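Local coordinates for fibronectin-binding protein (Streptococcus pyogenes, PDB 5A0L) that mediates covalent binding to the host through an internal thioester in its N-terminal thioester domain, at residues N110-M115 / T179-I184. Residues are numbered along the deposited sequence; the frame is centred on the assembly and turned at random.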
ATOM      1  N   ASN A 110      -8.007  -8.725   3.290  1.00 11.52           N
ATOM      2  CA  ASN A 110      -7.975  -9.406   4.599  1.00 11.53           C
ATOM      3  C   ASN A 110      -8.333 -10.868   4.472  1.00 11.80           C
ATOM      4  O   ASN A 110      -9.132 -11.416   5.272  1.00 12.98           O
ATOM      5  CB  ASN A 110      -8.916  -8.698   5.583  1.00 12.30           C
ATOM      6  CG  ASN A 110      -8.816  -9.259   6.979  1.00 12.37           C
ATOM      7  OD1 ASN A 110      -7.756  -9.741   7.391  1.00 12.60           O
ATOM      8  ND2 ASN A 110      -9.914  -9.137   7.755  1.00 13.52           N
ATOM      9  N   ALA A 111      -7.720 -11.573   3.512  1.00 11.41           N
ATOM     10  CA  ALA A 111      -8.291 -12.873   3.110  1.00 12.13           C
ATOM     11  C   ALA A 111      -8.172 -13.957   4.171  1.00 12.15           C
ATOM     12  O   ALA A 111      -8.971 -14.907   4.120  1.00 14.17           O
ATOM     13  CB  ALA A 111      -7.629 -13.373   1.831  1.00 13.37           C
ATOM     14  N   ASN A 112      -7.217 -13.824   5.089  1.00 11.55           N
ATOM     15  CA  ASN A 112      -7.005 -14.808   6.135  1.00 12.32           C
ATOM     16  C   ASN A 112      -7.224 -14.258   7.539  1.00 13.18           C
ATOM     17  O   ASN A 112      -6.857 -14.880   8.525  1.00 14.49           O
ATOM     18  CB  ASN A 112      -5.639 -15.501   5.964  1.00 13.23           C
ATOM     19  CG  ASN A 112      -5.651 -16.403   4.775  1.00 12.47           C
ATOM     20  OD1 ASN A 112      -6.160 -17.527   4.859  1.00 15.62           O
ATOM     21  ND2 ASN A 112      -5.116 -15.938   3.648  1.00 12.67           N
ATOM     22  N   GLY A 113      -7.847 -13.075   7.608  1.00 12.56           N
ATOM     23  CA  GLY A 113      -8.209 -12.495   8.886  1.00 13.57           C
ATOM     24  C   GLY A 113      -7.129 -11.800   9.636  1.00 12.32           C
ATOM     25  O   GLY A 113      -7.322 -11.381  10.787  1.00 13.81           O
ATOM     26  N   PHE A 114      -5.961 -11.593   8.982  1.00 12.92           N
ATOM     27  CA  PHE A 114      -4.882 -10.935   9.721  1.00 13.86           C
ATOM     28  C   PHE A 114      -5.262  -9.558  10.256  1.00 14.05           C
ATOM     29  O   PHE A 114      -4.732  -9.117  11.276  1.00 15.45           O
ATOM     30  CB  PHE A 114      -3.627 -10.723   8.891  1.00 14.11           C
ATOM     31  CG  PHE A 114      -2.945 -11.977   8.404  1.00 14.15           C
ATOM     32  CD1 PHE A 114      -3.337 -13.258   8.768  1.00 16.65           C
ATOM     33  CD2 PHE A 114      -1.896 -11.835   7.493  1.00 15.27           C
ATOM     34  CE1 PHE A 114      -2.664 -14.367   8.265  1.00 18.18           C
ATOM     35  CE2 PHE A 114      -1.235 -12.925   6.989  1.00 17.62           C
ATOM     36  CZ  PHE A 114      -1.636 -14.203   7.358  1.00 16.95           C
ATOM     37  N   MET A 115      -6.126  -8.869   9.489  0.50 13.12           N
ATOM     38  CA  MET A 115      -6.604  -7.507   9.785  0.50 14.05           C
ATOM     39  C   MET A 115      -7.771  -7.450  10.771  0.50 13.35           C
ATOM     40  O   MET A 115      -8.194  -6.357  11.136  0.50 14.83           O
ATOM     41  CB  MET A 115      -7.072  -6.762   8.512  0.50 15.32           C
ATOM     42  CG  MET A 115      -6.050  -6.510   7.401  0.50 16.82           C
ATOM     43  SD  MET A 115      -4.608  -5.504   7.822  0.50 18.33           S
ATOM     44  CE  MET A 115      -3.558  -6.881   8.273  0.50 15.40           C
ATOM     45  N   THR A 179       1.614 -21.092   3.952  1.00 14.78           N
ATOM     46  CA  THR A 179       0.860 -21.409   5.150  1.00 16.51           C
ATOM     47  C   THR A 179      -0.553 -20.795   5.228  1.00 18.39           C
ATOM     48  O   THR A 179      -1.412 -21.295   5.978  1.00 21.57           O
ATOM     49  CB  THR A 179       1.656 -21.010   6.388  1.00 17.21           C
ATOM     50  OG1 THR A 179       1.928 -19.618   6.346  1.00 19.25           O
ATOM     51  CG2 THR A 179       2.979 -21.746   6.453  1.00 19.81           C
ATOM     52  N   ALA A 180      -0.830 -19.759   4.455  1.00 16.67           N
ATOM     53  CA  ALA A 180      -2.149 -19.144   4.485  1.00 17.23           C
ATOM     54  C   ALA A 180      -3.151 -20.139   3.911  1.00 16.54           C
ATOM     55  O   ALA A 180      -2.926 -20.738   2.878  1.00 19.83           O
ATOM     56  CB  ALA A 180      -2.145 -17.886   3.671  1.00 19.84           C
ATOM     57  N   ALA A 181      -4.284 -20.303   4.589  1.00 15.30           N
ATOM     58  CA  ALA A 181      -5.266 -21.234   4.078  1.00 16.56           C
ATOM     59  C   ALA A 181      -5.953 -20.763   2.804  1.00 16.44           C
ATOM     60  O   ALA A 181      -6.233 -21.534   1.882  1.00 19.37           O
ATOM     61  CB  ALA A 181      -6.284 -21.542   5.151  1.00 19.21           C
ATOM     62  N   ASN A 182      -6.317 -19.483   2.786  1.00 15.26           N
ATOM     63  CA  ASN A 182      -7.010 -18.904   1.629  1.00 16.20           C
ATOM     64  C   ASN A 182      -5.945 -18.311   0.688  1.00 16.51           C
ATOM     65  O   ASN A 182      -5.239 -17.372   1.057  1.00 16.84           O
ATOM     66  CB  ASN A 182      -8.028 -17.870   2.085  1.00 17.39           C
ATOM     67  CG  ASN A 182      -9.119 -18.479   2.951  1.00 18.70           C
ATOM     68  OD1 ASN A 182      -9.631 -19.575   2.653  1.00 23.55           O
ATOM     69  ND2 ASN A 182      -9.443 -17.822   4.053  1.00 20.44           N
ATOM     70  N   LYS A 183      -5.828 -18.896  -0.502  1.00 16.55           N
ATOM     71  CA  LYS A 183      -4.815 -18.550  -1.480  1.00 16.15           C
ATOM     72  C   LYS A 183      -5.320 -17.471  -2.440  1.00 17.31           C
ATOM     73  O   LYS A 183      -6.541 -17.313  -2.662  1.00 18.36           O
ATOM     74  CB  LYS A 183      -4.443 -19.784  -2.309  1.00 18.02           C
ATOM     75  CG  LYS A 183      -4.110 -21.045  -1.538  1.00 19.27           C
ATOM     76  CD  LYS A 183      -2.910 -20.867  -0.634  1.00 18.09           C
ATOM     77  CE  LYS A 183      -2.572 -22.166   0.050  1.00 19.67           C
ATOM     78  NZ  LYS A 183      -1.428 -22.031   0.974  1.00 18.38           N
ATOM     79  N   ILE A 184      -4.391 -16.737  -3.041  1.00 17.00           N
ATOM     80  CA  ILE A 184      -4.802 -15.760  -4.041  1.00 17.26           C
ATOM     81  C   ILE A 184      -5.581 -16.450  -5.172  1.00 17.85           C
ATOM     82  O   ILE A 184      -5.263 -17.588  -5.571  1.00 21.71           O
ATOM     83  CB  ILE A 184      -3.627 -14.916  -4.602  1.00 17.92           C
ATOM     84  CG1 ILE A 184      -2.603 -15.757  -5.369  1.00 18.01           C
ATOM     85  CG2 ILE A 184      -2.993 -14.075  -3.490  1.00 16.88           C
ATOM     86  CD1 ILE A 184      -1.553 -14.916  -6.112  1.00 20.55           C
TER
HETATM   87  O   HOH W   1      -5.189 -19.025   7.093  1.00 20.81           O
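The carboxamide of N112 lies against the backbone of N182 and grips it at both ends. Its OD1 accepts the N-H of N182 at 2.9 Å, while its ND2 donates a hydrogen bond to O of the same N182 at 3.0 Å, almost straight (171°). Both bonds lie in their carbonyl planes on lone pairs, a fit that asparagine suits because its short amide offers an acceptor and a donor side by side. With CG beside its own backbone N (chi1 -71°), the amide of N112 reaches the N and O of N182. A water links OD1 to N of A181, so N of N182 and the water both donate to that oxygen, and ND2 also bonds OD1 of N105. The small methyl of A180 packs on the amide, with CB 3.6 Å from ND2 of N112. The side chain of N182 adds a third bond, from ND2 to O of A111 at 3.0 Å, tilted from the carbonyl plane. A type I turn from N110 to G113, closed by G113 N on O of N110, presents A111 and N112; its last residue has positive phi, which suits glycine. This surface contact ties the loop between helices 92-105 and 120-135 to the loop leading from helix 176-179 toward barrel strand 191-195, beside helix 92-105.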